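Local coordinates for extracellular solute-binding protein family 1 (Arthrobacter chlorophenolicus, PDB 4R2F) that probably binds sugars outside the cell for uptake by an ABC-type transporter, and holds the disaccharide laminaribiose, at residues 419-422 against 423-427; 121-125 against 126-130. All coordinates share one frame; numbering follows the deposited sequence.

Interaction 1: 419-422 against 423-427; sequences TAFD and TGLKS
Thr419 to Asp422 and Thr423 to Ser427 are consecutive turns of one alpha-helix, joined by four successive i to i+4 backbone bonds: Thr423 N to Thr419 O, Gly424 N to Ala420 O, Leu425 N to Phe421 O and Lys426 N to Asp422 O, the last at 3.0 Å. Thr419 O is gripped twice, because Thr423 OG1 also donates to it at 3.0 Å; the hydroxyl and the amide N reach this oxygen from opposite faces of the carbonyl plane. The hydroxyl is placed there by a chi1 of -63°, which sets OG1 beside its own backbone N and turns it back along the helix. One turn later the pattern recurs, with Ser427 OG and Ser427 N both donating to Thr423 O. The helix, 414-428, is the last of the chain and is amphipathic here. Its buried side carries Phe421 and Leu425: the CD1 branch of Leu425 lies over one face of the Phe421 ring, 3.8 Å from the centroid and displaced toward the rim, a CH-pi contact whose closest approach is 3.6 Å, from CD1 to Phe421 CE1. The same ring stacks with Phe403 of helix 398-408, and both side chains touch Leu394 of helix 389-396. On another side, Asp422 and Lys426 form an i to i+4 salt bridge. Lys426 NZ meets Asp422 OD2 on its syn side at 2.7 Å, 27° out of the carboxylate plane, whereas Asp422 OD1 is 3.4 Å from the same nitrogen. The lysine chain, extended beyond CG, passes over the carbonyl oxygen of Asp422 on its way, with Lys426 CG 3.6 Å from Asp422 O.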
# COMPACT_ATOMS: atom_id res chain seq x y z
N THR A 419 -5.93 14.08 18.29
CA THR A 419 -6.11 15.53 18.20
C THR A 419 -4.92 16.14 17.51
O THR A 419 -5.08 17.00 16.64
CB THR A 419 -6.33 16.16 19.60
OG1 THR A 419 -7.48 15.55 20.18
CG2 THR A 419 -6.55 17.65 19.52
N ALA A 420 -3.71 15.68 17.86
CA ALA A 420 -2.50 16.17 17.18
C ALA A 420 -2.54 15.79 15.68
O ALA A 420 -2.12 16.56 14.82
CB ALA A 420 -1.24 15.61 17.84
N PHE A 421 -3.06 14.59 15.40
CA PHE A 421 -3.20 14.10 14.03
C PHE A 421 -4.18 15.02 13.25
O PHE A 421 -3.84 15.56 12.19
CB PHE A 421 -3.66 12.63 14.08
CG PHE A 421 -3.72 11.94 12.74
CD1 PHE A 421 -2.86 12.28 11.70
CD2 PHE A 421 -4.65 10.95 12.53
CE1 PHE A 421 -2.93 11.65 10.49
CE2 PHE A 421 -4.73 10.31 11.31
CZ PHE A 421 -3.87 10.67 10.29
N ASP A 422 -5.36 15.21 13.82
CA ASP A 422 -6.40 16.09 13.27
C ASP A 422 -5.84 17.47 12.94
O ASP A 422 -5.97 17.97 11.83
CB ASP A 422 -7.51 16.24 14.31
CG ASP A 422 -8.76 16.88 13.75
OD1 ASP A 422 -9.27 16.46 12.69
OD2 ASP A 422 -9.26 17.80 14.40
N THR A 423 -5.18 18.05 13.91
CA THR A 423 -4.60 19.35 13.77
C THR A 423 -3.56 19.39 12.68
O THR A 423 -3.51 20.36 11.91
CB THR A 423 -4.03 19.82 15.13
OG1 THR A 423 -5.13 19.93 16.04
CG2 THR A 423 -3.30 21.14 15.00
N GLY A 424 -2.70 18.38 12.59
CA GLY A 424 -1.65 18.38 11.54
C GLY A 424 -2.25 18.28 10.12
O GLY A 424 -1.79 18.92 9.17
N LEU A 425 -3.28 17.46 10.00
CA LEU A 425 -3.99 17.30 8.74
C LEU A 425 -4.68 18.60 8.32
O LEU A 425 -4.65 18.93 7.16
CB LEU A 425 -5.02 16.17 8.85
CG LEU A 425 -4.44 14.74 8.92
CD1 LEU A 425 -5.55 13.74 9.21
CD2 LEU A 425 -3.69 14.39 7.64
N LYS A 426 -5.26 19.35 9.27
CA LYS A 426 -5.89 20.64 8.93
C LYS A 426 -4.89 21.65 8.43
O LYS A 426 -5.23 22.46 7.58
CB LYS A 426 -6.74 21.18 10.07
CG LYS A 426 -8.04 20.40 10.18
CD LYS A 426 -8.82 20.61 11.45
CE LYS A 426 -9.97 19.62 11.48
NZ LYS A 426 -10.63 19.54 12.80
N SER A 427 -3.65 21.57 8.90
CA SER A 427 -2.63 22.47 8.43
C SER A 427 -2.31 22.27 6.96
O SER A 427 -1.81 23.19 6.33
CB SER A 427 -1.37 22.30 9.24
OG SER A 427 -1.69 22.34 10.61

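Interaction 2: 121-125 against 126-130; sequences EKLKS and NGQFD
Asn126 N donates to Lys122 O at 3.0 Å in a last regular turn, and beyond it the carbonyl of Leu123 gathers the chain as it leaves the helix. Phe129 N reaches Leu123 O at 3.1 Å from above the carbonyl plane, 64° out of it, while Gly127 N makes a weak bond to the same oxygen. The asparagine side chain braces the turn from within: with CG between the backbone N and the carbonyl carbon (chi1 84°), Asn126 OD1 accepts a nearly straight 2.8 Å bond from Gln128 N. This is an Asx turn at the C-terminal end of helix 117-126, where the helix ends and Gly127, with positive phi, leads the chain out; a side chain there would be jammed against the preceding carbonyl. A water links Lys124 O, to which it donates, with Asp130 N, from which it accepts. The turn folds Phe129 back beside Lys124, the two side chains running the same way. Lys124 CG sits 3.6 Å from Phe129 CG, and farther out Lys124 CE lies over one ring face, 3.8 Å from the centroid, a CH-pi contact; Lys124 NZ adds a longer cation-pi contact, 5.0 Å from the centroid of the Phe129 ring. With an alanine at Phe129 the ring is gone, and the Lys124 chain, no longer lying along it, is likely to be freer to swing, with a gap opening beside Val137. On the buried side, Leu123 CB is 4.0 Å from Phe129 CB, and Leu123 packs on Leu333 of helix 322-335 and on Phe132.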
# COMPACT_ATOMS: atom_id res chain seq x y z
N GLU A 121 -7.56 5.22 -24.74
CA GLU A 121 -7.98 4.95 -26.13
C GLU A 121 -7.14 3.87 -26.77
O GLU A 121 -7.68 2.98 -27.41
CB GLU A 121 -7.84 6.19 -27.02
CG GLU A 121 -8.80 7.34 -26.78
CD GLU A 121 -8.38 8.61 -27.54
OE1 GLU A 121 -7.91 8.50 -28.69
OE2 GLU A 121 -8.52 9.73 -26.98
N LYS A 122 -5.81 3.97 -26.64
CA LYS A 122 -4.93 2.98 -27.21
C LYS A 122 -5.18 1.60 -26.59
O LYS A 122 -5.10 0.60 -27.29
CB LYS A 122 -3.45 3.38 -27.09
CG LYS A 122 -3.05 4.60 -27.92
CD LYS A 122 -1.64 5.07 -27.51
CE LYS A 122 -1.00 5.97 -28.54
NZ LYS A 122 -0.60 5.19 -29.73
N LEU A 123 -5.48 1.55 -25.30
CA LEU A 123 -5.76 0.27 -24.65
C LEU A 123 -7.10 -0.32 -25.13
O LEU A 123 -7.25 -1.53 -25.23
CB LEU A 123 -5.78 0.41 -23.13
CG LEU A 123 -4.47 0.83 -22.49
CD1 LEU A 123 -4.69 1.13 -21.01
CD2 LEU A 123 -3.38 -0.20 -22.71
N LYS A 124 -8.07 0.55 -25.40
CA LYS A 124 -9.33 0.10 -25.97
C LYS A 124 -9.12 -0.50 -27.34
O LYS A 124 -9.72 -1.51 -27.66
CB LYS A 124 -10.34 1.24 -26.03
CG LYS A 124 -10.92 1.56 -24.66
CD LYS A 124 -11.90 2.70 -24.70
CE LYS A 124 -12.40 3.00 -23.31
NZ LYS A 124 -13.37 4.10 -23.33
N SER A 125 -8.23 0.09 -28.14
CA SER A 125 -8.01 -0.38 -29.52
C SER A 125 -7.28 -1.68 -29.52
O SER A 125 -7.67 -2.59 -30.25
CB SER A 125 -7.19 0.61 -30.34
OG SER A 125 -7.86 1.83 -30.47
N ASN A 126 -6.20 -1.77 -28.72
CA ASN A 126 -5.36 -2.97 -28.68
C ASN A 126 -5.98 -4.13 -27.88
O ASN A 126 -5.50 -5.23 -27.95
CB ASN A 126 -3.89 -2.68 -28.27
CG ASN A 126 -3.65 -2.60 -26.74
OD1 ASN A 126 -4.50 -2.94 -25.91
ND2 ASN A 126 -2.47 -2.17 -26.39
N GLY A 127 -7.05 -3.86 -27.12
CA GLY A 127 -7.79 -4.92 -26.44
C GLY A 127 -7.52 -5.03 -24.95
O GLY A 127 -8.30 -5.64 -24.23
N GLN A 128 -6.43 -4.43 -24.46
CA GLN A 128 -6.11 -4.57 -23.04
C GLN A 128 -7.16 -3.98 -22.11
O GLN A 128 -7.35 -4.50 -21.03
CB GLN A 128 -4.71 -4.01 -22.69
CG GLN A 128 -3.95 -5.05 -21.89
CD GLN A 128 -2.70 -4.55 -21.20
OE1 GLN A 128 -2.23 -5.18 -20.24
NE2 GLN A 128 -2.14 -3.47 -21.69
N PHE A 129 -7.86 -2.94 -22.54
CA PHE A 129 -8.82 -2.26 -21.67
C PHE A 129 -9.93 -3.18 -21.15
O PHE A 129 -10.25 -3.17 -19.94
CB PHE A 129 -9.42 -1.06 -22.40
CG PHE A 129 -10.27 -0.20 -21.53
CD1 PHE A 129 -9.69 0.72 -20.67
CD2 PHE A 129 -11.66 -0.34 -21.52
CE1 PHE A 129 -10.46 1.50 -19.83
CE2 PHE A 129 -12.44 0.44 -20.68
CZ PHE A 129 -11.84 1.37 -19.84
N ASP A 130 -10.48 -3.99 -22.04
CA ASP A 130 -11.45 -5.01 -21.70
C ASP A 130 -10.94 -6.01 -20.66
O ASP A 130 -11.74 -6.69 -20.04
CB ASP A 130 -11.86 -5.79 -22.95
CG ASP A 130 -12.94 -6.80 -22.67
OD1 ASP A 130 -14.06 -6.37 -22.34
OD2 ASP A 130 -12.65 -8.01 -22.75
O HOH W 1 -10.49 -3.36 -25.20

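Overall arrangement
Interaction 2 comes first along the chain, at the end of helix 117-126 and in the loop leading to strand 141-142; interaction 1 follows nearly 300 residues later, within helix 414-428. Their centres are 43 Å apart and their nearest atoms about 31 Å, so they do not touch, and they share no helix or strand. Both are local contacts toward the outside of the chain, their centres 22 and 27 Å from its centre, interaction 1 being the nearer. Interaction 1 packs against helices 389-396 and 398-408, with the Phe421 side chain about 12 Å from a bound glucose unit, whereas interaction 2 rests on helix 322-335. They are separate pieces of local packing, one within the last helix, the other where a surface helix gives way to a loop.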